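Local coordinates for hypothetical protein Atu2144 (Agrobacterium tumefaciens, PDB 2ODF), which is of unknown function but probably hydrolyses N-formylglutamate or a similar amide, in the manner of zinc-dependent amidohydrolases, at residues E136-R141 with L215-L220; L212-L215 with L220-M223; S177-A182 with G249-S254; L28-H33 with T207-L212. All coordinates share one frame; numbering follows the deposited sequence.

The four contacts differ in place and chemistry within one alpha/beta fold. Contacts 1, 2 and 4 are buried, whereas contact 3 is partly buried. Contact 4, about 6 Å from the chain centre (centre to centre), is the innermost and the one whose segments are joined by a side-chain hydrogen bond. Contacts 1, 2 and 3 join their segments by van der Waals packing. Contact 2 shares helix 208-213 with contact 4 and brings the turn after it against strand 220-227; contact 1 adds the following loop, packed on helix 116-143. Contact 3, a helix pair centred about 19 Å out, is linked to contact 1 through Arg178 and to contact 2 through Leu179.

Contact 1: residues E136-R141 with L215-L220; sequences EIIAER and LPDGLL
Between Asp217 and Leu219, the two loop residues that touch Ile138, the carbonyl O of Gly218 accepts a hydrogen bond from Arg178 NH2. The loop 215-220 connects helix 208-213 to strand 220-227 of the mixed central sheet, an alpha/beta fold consistent with the zinc exopeptidase clan, and it packs on the long helix 116-143. The turn is shaped by Gly218, whose positive phi of 70° favours glycine, and by the bond from Gly218 N to Leu215 O. Behind the contact, Ile138 also packs on Leu28 of strand 27-31, while Leu219 lies on Val150 of strand 149-156. The contact itself is small and rests on branched methyls: Ile138 and Leu219 extend toward each other tip to tip, with Ile138 CG2 3.9 Å from Leu219 CD1. Because CG1 of Ile138 stands beside the backbone N (chi1 -68°), CG2 is anti to that nitrogen, and it is this branch that meets the loop. Asp217 joins at the margin, its carboxylate oxygen OD2 standing 4.2 Å from the same Ile138 CG2.

Contact 2: residues L212-L215 with L220-M223; sequences LHAL and LNVM
Apolar packing comes first: Ala214 directs its methyl toward Asn221, and the CB atoms of Ala214 and Asn221 are a tight 3.4 Å apart. The first torsion of Asn221 (chi1 62°) sets its CG between the backbone N and the carbonyl carbon and places it near the same methyl, with Asn221 CG 3.5 Å from Ala214 CB. A single carbon thus meets both the stem of the asparagine and the start of its amide. Leu215 adds a second approach, its side chain crossing that of Asn221 at about a right angle and its CD2 coming close to the amide end. Such a helix-loop-strand connection returns the chain to the mixed sheet, where strand 220-227 runs parallel to 149-156 and antiparallel to 169-172. Side chains alternate along the strand: Asn221 faces the 212-215 turn, whereas Val222 points away and packs on Leu179 and Met183 of helix 178-186. Polar bonds secure the helix-and-turn side. Leu215 N probably donates to Leu210 O, tying the turn back to the helix, and His213 NE2 is hydrogen-bonded to His131 ND1 of helix 116-143.

Contact 3: residues S177-A182 with G249-S254; sequences SRLADA and GKALSS
Leu179 reaches with its CD1 methyl over two successive residues of the C-terminal helix, lying 3.8 Å from Leu252 CD2 and 4.0 Å from Ala251 CB. Its CG is anti to the backbone N (chi1 -176°), which brings the branched end nearer the partner helix than the direction of its CB alone would. The two leucine side chains cross obliquely. Beside them, small residues meet: the methyls of Ala182 and Ala251 point at each other with their CB atoms 3.8 Å apart, and their CA atoms are only 5.1 Å apart. The short helical segments 178-182 and 249-254 approach to 9.1 Å between axes, with 116° between their N-to-C directions. At the start of the first helix, Ser177 OG donates to Asp181 OD2 across 2.8 Å, arriving 45° out of the carboxylate plane. The other oxygen of Asp181, OD1, forms a salt bridge with Arg196. This is a helix-helix contact in the layer against the sheet of an alpha/beta fold: Leu179 rests on Val149 and Val222, Leu252 on Val149 and Leu220, and Ile255, further along helix 234-256, packs on both Leu179 and Ala182.

Contact 4: residues L28-H33 with T207-L212; sequences LLVCEH and THTLRL
The carboxylate of Glu32 is met by Thr209 on the anti side of OE2, the hydroxyl lying 22° out of the carboxylate plane. Another flat group, the His208 ring, has Leu212 CG 3.7 Å above one face, offset toward the rim, and its nitrogens bond to Tyr127 OH and to Glu116 of the second subunit. This is the heart of an alpha/beta fold: strand 27-31 runs parallel to 149-156, and helix 208-213 packs near the C-terminal end of strand 27-31, the edge of the sheet where relatives in the zinc exopeptidase clan carry their active site. His33, hydrogen-bonded to Asp88 and set edge-to-face with His154, lies beside the contact, a cluster that would fit such a pocket, although its role here is unproven. The central bond is short, with Thr209 OG1 donating to Glu32 OE2 across 2.7 Å. Glu32 gets there by a bend at its second torsion (chi2 96°), coming from the direction opposite to Thr209. Asn90 OD1 accepts from the backbone N of Thr209 and so helps to fix the first turn of the helix. With OG1 of Thr209 beside its backbone N (chi1 -63°), its CG2 is anti to that nitrogen and extends toward the strand. There it meets Val30 tip to tip, Thr209 CG2 standing 4.2 Å from Val30 CG1.

Contact 1: residues E136-R141 with L215-L220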
loop_
_atom_site.group_PDB
_atom_site.type_symbol
_atom_site.label_atom_id
_atom_site.label_comp_id
_atom_site.label_asym_id
_atom_site.label_seq_id
_atom_site.Cartn_x
_atom_site.Cartn_y
_atom_site.Cartn_z
ATOM N N GLU A 136 10.407 -9.425 -6.736
ATOM C CA GLU A 136 11.843 -9.270 -7.010
ATOM C C GLU A 136 12.480 -10.622 -7.382
ATOM O O GLU A 136 13.257 -10.714 -8.343
ATOM C CB GLU A 136 12.539 -8.618 -5.814
ATOM C CG GLU A 136 14.030 -8.351 -6.018
ATOM C CD GLU A 136 14.660 -7.650 -4.807
ATOM O OE1 GLU A 136 13.907 -7.376 -3.811
ATOM O OE2 GLU A 136 15.881 -7.331 -4.885
ATOM N N ILE A 137 12.093 -11.662 -6.647
ATOM C CA ILE A 137 12.563 -13.018 -6.879
ATOM C C ILE A 137 12.084 -13.523 -8.247
ATOM O O ILE A 137 12.860 -14.088 -9.030
ATOM C CB ILE A 137 12.110 -13.961 -5.734
ATOM C CG1 ILE A 137 12.908 -13.629 -4.447
ATOM C CG2 ILE A 137 12.334 -15.429 -6.137
ATOM C CD1 ILE A 137 12.391 -14.226 -3.160
ATOM N N ILE A 138 10.808 -13.346 -8.533
ATOM C CA ILE A 138 10.275 -13.735 -9.844
ATOM C C ILE A 138 10.980 -13.002 -11.004
ATOM O O ILE A 138 11.358 -13.649 -12.000
ATOM C CB ILE A 138 8.777 -13.574 -9.916
ATOM C CG1 ILE A 138 8.097 -14.583 -8.993
ATOM C CG2 ILE A 138 8.265 -13.735 -11.406
ATOM C CD1 ILE A 138 6.574 -14.373 -8.854
ATOM N N ALA A 139 11.179 -11.684 -10.879
ATOM C CA ALA A 139 11.876 -10.921 -11.912
ATOM C C ALA A 139 13.291 -11.482 -12.123
ATOM O O ALA A 139 13.751 -11.650 -13.239
ATOM C CB ALA A 139 11.940 -9.450 -11.535
ATOM N N GLU A 140 13.968 -11.789 -11.032
ATOM C CA GLU A 140 15.314 -12.283 -11.096
ATOM C C GLU A 140 15.342 -13.652 -11.816
ATOM O O GLU A 140 16.144 -13.873 -12.744
ATOM C CB GLU A 140 15.874 -12.368 -9.684
ATOM C CG GLU A 140 17.331 -12.590 -9.626
ATOM C CD GLU A 140 17.854 -12.573 -8.206
ATOM O OE1 GLU A 140 17.316 -13.342 -7.347
ATOM O OE2 GLU A 140 18.805 -11.783 -7.964
ATOM N N ARG A 141 14.458 -14.556 -11.409
ATOM C CA ARG A 141 14.337 -15.865 -12.090
ATOM C C ARG A 141 14.105 -15.684 -13.605
ATOM O O ARG A 141 14.722 -16.353 -14.456
ATOM C CB ARG A 141 13.206 -16.684 -11.460
ATOM C CG ARG A 141 13.429 -17.160 -10.019
ATOM C CD ARG A 141 14.572 -18.130 -9.850
ATOM N NE ARG A 141 15.021 -18.208 -8.446
ATOM C CZ ARG A 141 14.426 -18.915 -7.494
ATOM N NH1 ARG A 141 13.342 -19.621 -7.758
ATOM N NH2 ARG A 141 14.909 -18.917 -6.259
ATOM N N LEU A 215 -0.452 -14.579 -12.712
ATOM C CA LEU A 215 -1.253 -14.304 -13.917
ATOM C C LEU A 215 -0.611 -13.242 -14.840
ATOM O O LEU A 215 -0.589 -13.415 -16.063
ATOM C CB LEU A 215 -2.674 -13.905 -13.518
ATOM C CG LEU A 215 -3.501 -14.869 -12.641
ATOM C CD1 LEU A 215 -4.943 -14.372 -12.532
ATOM C CD2 LEU A 215 -3.404 -16.331 -13.133
ATOM N N PRO A 216 -0.069 -12.150 -14.265
ATOM C CA PRO A 216 0.470 -11.106 -15.148
ATOM C C PRO A 216 1.665 -11.547 -15.971
ATOM O O PRO A 216 1.954 -10.917 -16.973
ATOM C CB PRO A 216 0.842 -9.955 -14.182
ATOM C CG PRO A 216 0.214 -10.298 -12.871
ATOM C CD PRO A 216 0.071 -11.790 -12.845
ATOM N N ASP A 217 2.337 -12.639 -15.572
ATOM C CA ASP A 217 3.481 -13.135 -16.290
ATOM C C ASP A 217 3.239 -14.515 -16.929
ATOM O O ASP A 217 4.170 -15.119 -17.407
ATOM C CB ASP A 217 4.710 -13.187 -15.353
ATOM C CG ASP A 217 5.447 -11.832 -15.249
ATOM O OD1 ASP A 217 5.527 -11.078 -16.250
ATOM O OD2 ASP A 217 5.988 -11.534 -14.179
ATOM N N GLY A 218 2.007 -15.017 -16.905
ATOM C CA GLY A 218 1.667 -16.284 -17.567
ATOM C C GLY A 218 2.243 -17.528 -16.927
ATOM O O GLY A 218 2.395 -18.581 -17.569
ATOM N N LEU A 219 2.563 -17.416 -15.638
ATOM C CA LEU A 219 3.269 -18.458 -14.931
ATOM C C LEU A 219 2.297 -19.532 -14.441
ATOM O O LEU A 219 1.180 -19.222 -13.995
ATOM C CB LEU A 219 3.984 -17.848 -13.709
ATOM C CG LEU A 219 4.954 -16.698 -13.911
ATOM C CD1 LEU A 219 5.533 -16.199 -12.559
ATOM C CD2 LEU A 219 6.075 -17.056 -14.859
ATOM N N LEU A 220 2.735 -20.787 -14.508
ATOM C CA LEU A 220 1.983 -21.865 -13.912
ATOM C C LEU A 220 1.832 -21.551 -12.426
ATOM O O LEU A 220 2.741 -20.996 -11.782
ATOM C CB LEU A 220 2.698 -23.210 -14.101
ATOM C CG LEU A 220 2.807 -23.808 -15.515
ATOM C CD1 LEU A 220 3.753 -25.025 -15.570
ATOM C CD2 LEU A 220 1.428 -24.190 -16.043
#

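Contact 2: residues L212-L215 with L220-M223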
loop_
_atom_site.group_PDB
_atom_site.type_symbol
_atom_site.label_atom_id
_atom_site.label_comp_id
_atom_site.label_asym_id
_atom_site.label_seq_id
_atom_site.Cartn_x
_atom_site.Cartn_y
_atom_site.Cartn_z
ATOM N N LEU A 212 -1.550 -11.145 -8.350
ATOM C CA LEU A 212 -0.401 -10.231 -8.348
ATOM C C LEU A 212 0.832 -10.763 -9.059
ATOM O O LEU A 212 1.543 -10.003 -9.717
ATOM C CB LEU A 212 0.008 -9.870 -6.916
ATOM C CG LEU A 212 -0.944 -9.031 -6.047
ATOM C CD1 LEU A 212 -0.199 -8.561 -4.796
ATOM C CD2 LEU A 212 -1.538 -7.858 -6.837
ATOM N N HIS A 213 1.103 -12.052 -8.922
ATOM C CA HIS A 213 2.420 -12.598 -9.275
ATOM C C HIS A 213 2.454 -13.636 -10.394
ATOM O O HIS A 213 3.462 -13.727 -11.086
ATOM C CB HIS A 213 3.066 -13.216 -8.030
ATOM C CG HIS A 213 3.239 -12.244 -6.899
ATOM N ND1 HIS A 213 4.097 -11.170 -6.976
ATOM C CD2 HIS A 213 2.682 -12.197 -5.663
ATOM C CE1 HIS A 213 4.054 -10.496 -5.834
ATOM N NE2 HIS A 213 3.186 -11.084 -5.030
ATOM N N ALA A 214 1.422 -14.474 -10.506
ATOM C CA ALA A 214 1.402 -15.548 -11.497
ATOM C C ALA A 214 0.753 -15.104 -12.809
ATOM O O ALA A 214 1.336 -15.233 -13.893
ATOM C CB ALA A 214 0.675 -16.737 -10.950
ATOM N N LEU A 215 -0.452 -14.579 -12.712
ATOM C CA LEU A 215 -1.253 -14.304 -13.917
ATOM C C LEU A 215 -0.611 -13.242 -14.840
ATOM O O LEU A 215 -0.589 -13.415 -16.063
ATOM C CB LEU A 215 -2.674 -13.905 -13.518
ATOM C CG LEU A 215 -3.501 -14.869 -12.641
ATOM C CD1 LEU A 215 -4.943 -14.372 -12.532
ATOM C CD2 LEU A 215 -3.404 -16.331 -13.133
ATOM N N LEU A 220 2.735 -20.787 -14.508
ATOM C CA LEU A 220 1.983 -21.865 -13.912
ATOM C C LEU A 220 1.832 -21.551 -12.426
ATOM O O LEU A 220 2.741 -20.996 -11.782
ATOM C CB LEU A 220 2.698 -23.210 -14.101
ATOM C CG LEU A 220 2.807 -23.808 -15.515
ATOM C CD1 LEU A 220 3.753 -25.025 -15.570
ATOM C CD2 LEU A 220 1.428 -24.190 -16.043
ATOM N N ASN A 221 0.694 -21.915 -11.870
ATOM C CA ASN A 221 0.431 -21.566 -10.502
ATOM C C ASN A 221 -0.686 -22.361 -9.895
ATOM O O ASN A 221 -1.553 -22.850 -10.579
ATOM C CB ASN A 221 0.098 -20.070 -10.407
ATOM C CG ASN A 221 -1.136 -19.701 -11.166
ATOM O OD1 ASN A 221 -1.118 -19.544 -12.416
ATOM N ND2 ASN A 221 -2.220 -19.528 -10.438
ATOM N N VAL A 222 -0.669 -22.451 -8.585
ATOM C CA VAL A 222 -1.765 -23.069 -7.872
ATOM C C VAL A 222 -1.724 -22.610 -6.422
ATOM O O VAL A 222 -0.689 -22.258 -5.877
ATOM C CB VAL A 222 -1.682 -24.637 -7.950
ATOM C CG1 VAL A 222 -0.489 -25.169 -7.068
ATOM C CG2 VAL A 222 -2.982 -25.282 -7.530
ATOM N N MET A 223 -2.875 -22.652 -5.792
ATOM C CA MET A 223 -2.984 -22.403 -4.371
ATOM C C MET A 223 -3.490 -23.689 -3.759
ATOM O O MET A 223 -4.470 -24.248 -4.221
ATOM C CB MET A 223 -3.956 -21.237 -4.165
ATOM C CG MET A 223 -4.444 -20.963 -2.752
ATOM S SD MET A 223 -5.424 -19.430 -2.585
ATOM C CE MET A 223 -5.948 -19.709 -0.957
#

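Contact 3: residues S177-A182 with G249-S254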
loop_
_atom_site.group_PDB
_atom_site.type_symbol
_atom_site.label_atom_id
_atom_site.label_comp_id
_atom_site.label_asym_id
_atom_site.label_seq_id
_atom_site.Cartn_x
_atom_site.Cartn_y
_atom_site.Cartn_z
ATOM N N SER A 177 -6.007 -22.290 -15.201
ATOM C CA SER A 177 -6.269 -23.589 -14.553
ATOM C C SER A 177 -5.285 -24.710 -14.884
ATOM O O SER A 177 -5.542 -25.860 -14.534
ATOM C CB SER A 177 -7.683 -24.073 -14.942
ATOM O OG SER A 177 -7.721 -24.375 -16.333
ATOM N N ARG A 178 -4.187 -24.397 -15.565
ATOM C CA ARG A 178 -3.364 -25.436 -16.177
ATOM C C ARG A 178 -2.783 -26.389 -15.119
ATOM O O ARG A 178 -2.963 -27.600 -15.201
ATOM C CB ARG A 178 -2.222 -24.841 -17.021
ATOM C CG ARG A 178 -2.651 -24.092 -18.286
ATOM C CD ARG A 178 -1.462 -23.363 -18.929
ATOM N NE ARG A 178 -0.965 -22.281 -18.066
ATOM C CZ ARG A 178 0.211 -21.683 -18.183
ATOM N NH1 ARG A 178 1.071 -22.046 -19.118
ATOM N NH2 ARG A 178 0.555 -20.728 -17.331
ATOM N N LEU A 179 -2.062 -25.850 -14.150
ATOM C CA LEU A 179 -1.505 -26.702 -13.090
ATOM C C LEU A 179 -2.598 -27.359 -12.268
ATOM O O LEU A 179 -2.514 -28.543 -11.952
ATOM C CB LEU A 179 -0.546 -25.931 -12.188
ATOM C CG LEU A 179 0.178 -26.736 -11.083
ATOM C CD1 LEU A 179 0.795 -28.040 -11.577
ATOM C CD2 LEU A 179 1.252 -25.839 -10.402
ATOM N N ALA A 180 -3.635 -26.603 -11.930
ATOM C CA ALA A 180 -4.728 -27.125 -11.136
ATOM C C ALA A 180 -5.363 -28.336 -11.824
ATOM O O ALA A 180 -5.615 -29.354 -11.189
ATOM C CB ALA A 180 -5.803 -26.029 -10.891
ATOM N N ASP A 181 -5.669 -28.180 -13.111
ATOM C CA ASP A 181 -6.277 -29.244 -13.912
ATOM C C ASP A 181 -5.419 -30.499 -13.884
ATOM O O ASP A 181 -5.937 -31.596 -13.724
ATOM C CB ASP A 181 -6.444 -28.806 -15.378
ATOM C CG ASP A 181 -7.548 -27.769 -15.587
ATOM O OD1 ASP A 181 -8.389 -27.571 -14.686
ATOM O OD2 ASP A 181 -7.572 -27.121 -16.677
ATOM N N ALA A 182 -4.114 -30.333 -14.082
ATOM C CA ALA A 182 -3.168 -31.434 -14.054
ATOM C C ALA A 182 -3.178 -32.131 -12.685
ATOM O O ALA A 182 -3.157 -33.363 -12.614
ATOM C CB ALA A 182 -1.756 -30.940 -14.384
ATOM N N GLY A 249 4.592 -32.954 -8.520
ATOM C CA GLY A 249 5.700 -33.359 -9.387
ATOM C C GLY A 249 5.237 -34.084 -10.649
ATOM O O GLY A 249 5.673 -33.764 -11.752
ATOM N N LYS A 250 4.341 -35.057 -10.484
ATOM C CA LYS A 250 3.780 -35.769 -11.624
ATOM C C LYS A 250 3.000 -34.831 -12.519
ATOM O O LYS A 250 3.096 -34.926 -13.752
ATOM C CB LYS A 250 2.891 -36.928 -11.168
ATOM C CG LYS A 250 3.696 -38.093 -10.595
ATOM C CD LYS A 250 2.864 -39.372 -10.527
ATOM C CE LYS A 250 2.809 -40.102 -11.866
ATOM N NZ LYS A 250 1.469 -40.723 -12.073
ATOM N N ALA A 251 2.253 -33.907 -11.899
ATOM C CA ALA A 251 1.440 -32.943 -12.630
ATOM C C ALA A 251 2.311 -32.098 -13.537
ATOM O O ALA A 251 1.989 -31.890 -14.709
ATOM C CB ALA A 251 0.656 -32.031 -11.659
ATOM N N LEU A 252 3.420 -31.604 -12.986
ATOM C CA LEU A 252 4.310 -30.725 -13.734
ATOM C C LEU A 252 4.952 -31.478 -14.890
ATOM O O LEU A 252 5.130 -30.926 -15.985
ATOM C CB LEU A 252 5.378 -30.122 -12.825
ATOM C CG LEU A 252 4.856 -29.030 -11.868
ATOM C CD1 LEU A 252 5.863 -28.757 -10.787
ATOM C CD2 LEU A 252 4.482 -27.753 -12.592
ATOM N N SER A 253 5.271 -32.747 -14.650
ATOM C CA SER A 253 5.821 -33.591 -15.714
ATOM C C SER A 253 4.832 -33.837 -16.841
ATOM O O SER A 253 5.223 -33.861 -17.997
ATOM C CB SER A 253 6.337 -34.922 -15.156
ATOM O OG SER A 253 7.451 -34.699 -14.320
ATOM N N SER A 254 3.563 -34.045 -16.516
ATOM C CA SER A 254 2.562 -34.211 -17.552
ATOM C C SER A 254 2.416 -32.974 -18.405
ATOM O O SER A 254 2.174 -33.099 -19.597
ATOM C CB SER A 254 1.203 -34.534 -16.969
ATOM O OG SER A 254 1.316 -35.698 -16.191
#

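Contact 4: residues L28-H33 with T207-L212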
loop_
_atom_site.group_PDB
_atom_site.type_symbol
_atom_site.label_atom_id
_atom_site.label_comp_id
_atom_site.label_asym_id
_atom_site.label_seq_id
_atom_site.Cartn_x
_atom_site.Cartn_y
_atom_site.Cartn_z
ATOM N N LEU A 28 8.297 -21.901 -6.732
ATOM C CA LEU A 28 8.453 -20.805 -5.760
ATOM C C LEU A 28 7.288 -20.903 -4.793
ATOM O O LEU A 28 6.114 -20.703 -5.177
ATOM C CB LEU A 28 8.450 -19.447 -6.464
ATOM C CG LEU A 28 8.636 -18.183 -5.588
ATOM C CD1 LEU A 28 9.908 -18.206 -4.724
ATOM C CD2 LEU A 28 8.556 -16.873 -6.439
ATOM N N LEU A 29 7.607 -21.288 -3.561
ATOM C CA LEU A 29 6.622 -21.495 -2.531
ATOM C C LEU A 29 6.377 -20.182 -1.798
ATOM O O LEU A 29 7.335 -19.449 -1.487
ATOM C CB LEU A 29 7.082 -22.564 -1.545
ATOM C CG LEU A 29 7.206 -23.998 -2.091
ATOM C CD1 LEU A 29 8.182 -24.889 -1.255
ATOM C CD2 LEU A 29 5.816 -24.637 -2.247
ATOM N N VAL A 30 5.095 -19.900 -1.546
ATOM C CA VAL A 30 4.632 -18.663 -0.886
ATOM C C VAL A 30 3.642 -19.017 0.235
ATOM O O VAL A 30 2.688 -19.771 0.020
ATOM C CB VAL A 30 3.975 -17.685 -1.901
ATOM C CG1 VAL A 30 3.486 -16.392 -1.193
ATOM C CG2 VAL A 30 4.970 -17.413 -3.093
ATOM N N CYS A 31 3.869 -18.473 1.419
ATOM C CA CYS A 31 3.023 -18.752 2.576
ATOM C C CYS A 31 2.688 -17.460 3.316
ATOM O O CYS A 31 3.436 -17.012 4.188
ATOM C CB CYS A 31 3.721 -19.760 3.508
ATOM S SG CYS A 31 2.622 -20.417 4.731
ATOM N N GLU A 32 1.559 -16.854 2.936
ATOM C CA GLU A 32 1.111 -15.583 3.505
ATOM C C GLU A 32 0.647 -15.710 4.976
ATOM O O GLU A 32 0.824 -14.783 5.772
ATOM C CB GLU A 32 -0.020 -14.991 2.671
ATOM C CG GLU A 32 0.241 -14.858 1.190
ATOM C CD GLU A 32 -0.305 -16.019 0.422
ATOM O OE1 GLU A 32 -0.019 -17.165 0.823
ATOM O OE2 GLU A 32 -1.012 -15.799 -0.576
ATOM N N HIS A 33 0.114 -16.874 5.342
ATOM C CA HIS A 33 -0.441 -17.077 6.688
ATOM C C HIS A 33 0.430 -17.949 7.568
ATOM O O HIS A 33 -0.067 -18.663 8.435
ATOM C CB HIS A 33 -1.870 -17.633 6.605
ATOM C CG HIS A 33 -2.819 -16.758 5.839
ATOM N ND1 HIS A 33 -3.979 -17.237 5.280
ATOM C CD2 HIS A 33 -2.754 -15.445 5.499
ATOM C CE1 HIS A 33 -4.612 -16.257 4.653
ATOM N NE2 HIS A 33 -3.880 -15.160 4.754
ATOM N N THR A 207 -7.619 -15.527 -4.161
ATOM C CA THR A 207 -6.552 -15.706 -5.159
ATOM C C THR A 207 -5.756 -14.417 -5.438
ATOM O O THR A 207 -5.122 -14.295 -6.475
ATOM C CB THR A 207 -7.079 -16.290 -6.481
ATOM O OG1 THR A 207 -7.995 -15.361 -7.074
ATOM C CG2 THR A 207 -7.758 -17.628 -6.216
ATOM N N HIS A 208 -5.732 -13.483 -4.480
ATOM C CA HIS A 208 -4.996 -12.209 -4.660
ATOM C C HIS A 208 -3.548 -12.401 -5.043
ATOM O O HIS A 208 -3.062 -11.841 -6.034
ATOM C CB HIS A 208 -5.088 -11.386 -3.355
ATOM C CG HIS A 208 -4.485 -10.023 -3.456
ATOM N ND1 HIS A 208 -4.767 -9.158 -4.488
ATOM C CD2 HIS A 208 -3.601 -9.385 -2.658
ATOM C CE1 HIS A 208 -4.094 -8.031 -4.302
ATOM N NE2 HIS A 208 -3.396 -8.142 -3.186
ATOM N N THR A 209 -2.814 -13.176 -4.252
ATOM C CA THR A 209 -1.400 -13.435 -4.515
ATOM C C THR A 209 -1.139 -14.009 -5.938
ATOM O O THR A 209 -0.176 -13.633 -6.613
ATOM C CB THR A 209 -0.827 -14.345 -3.393
ATOM O OG1 THR A 209 -0.904 -13.630 -2.130
ATOM C CG2 THR A 209 0.591 -14.758 -3.709
ATOM N N LEU A 210 -1.989 -14.923 -6.379
ATOM C CA LEU A 210 -1.923 -15.451 -7.744
ATOM C C LEU A 210 -2.161 -14.307 -8.780
ATOM O O LEU A 210 -1.429 -14.185 -9.770
ATOM C CB LEU A 210 -2.967 -16.554 -7.938
ATOM C CG LEU A 210 -2.909 -17.757 -6.965
ATOM C CD1 LEU A 210 -4.015 -18.789 -7.288
ATOM C CD2 LEU A 210 -1.485 -18.353 -6.978
ATOM N N ARG A 211 -3.162 -13.482 -8.520
ATOM C CA ARG A 211 -3.460 -12.320 -9.365
ATOM C C ARG A 211 -2.292 -11.335 -9.446
ATOM O O ARG A 211 -2.064 -10.759 -10.512
ATOM C CB ARG A 211 -4.736 -11.593 -8.933
ATOM C CG ARG A 211 -6.004 -12.400 -9.125
ATOM C CD ARG A 211 -7.264 -11.663 -8.727
ATOM N NE ARG A 211 -8.421 -12.502 -9.034
ATOM C CZ ARG A 211 -9.665 -12.224 -8.678
ATOM N NH1 ARG A 211 -9.946 -11.100 -8.027
ATOM N NH2 ARG A 211 -10.635 -13.078 -8.993
ATOM N N LEU A 212 -1.550 -11.145 -8.350
ATOM C CA LEU A 212 -0.401 -10.231 -8.348
ATOM C C LEU A 212 0.832 -10.763 -9.059
ATOM O O LEU A 212 1.543 -10.003 -9.717
ATOM C CB LEU A 212 0.008 -9.870 -6.916
ATOM C CG LEU A 212 -0.944 -9.031 -6.047
ATOM C CD1 LEU A 212 -0.199 -8.561 -4.796
ATOM C CD2 LEU A 212 -1.538 -7.858 -6.837
#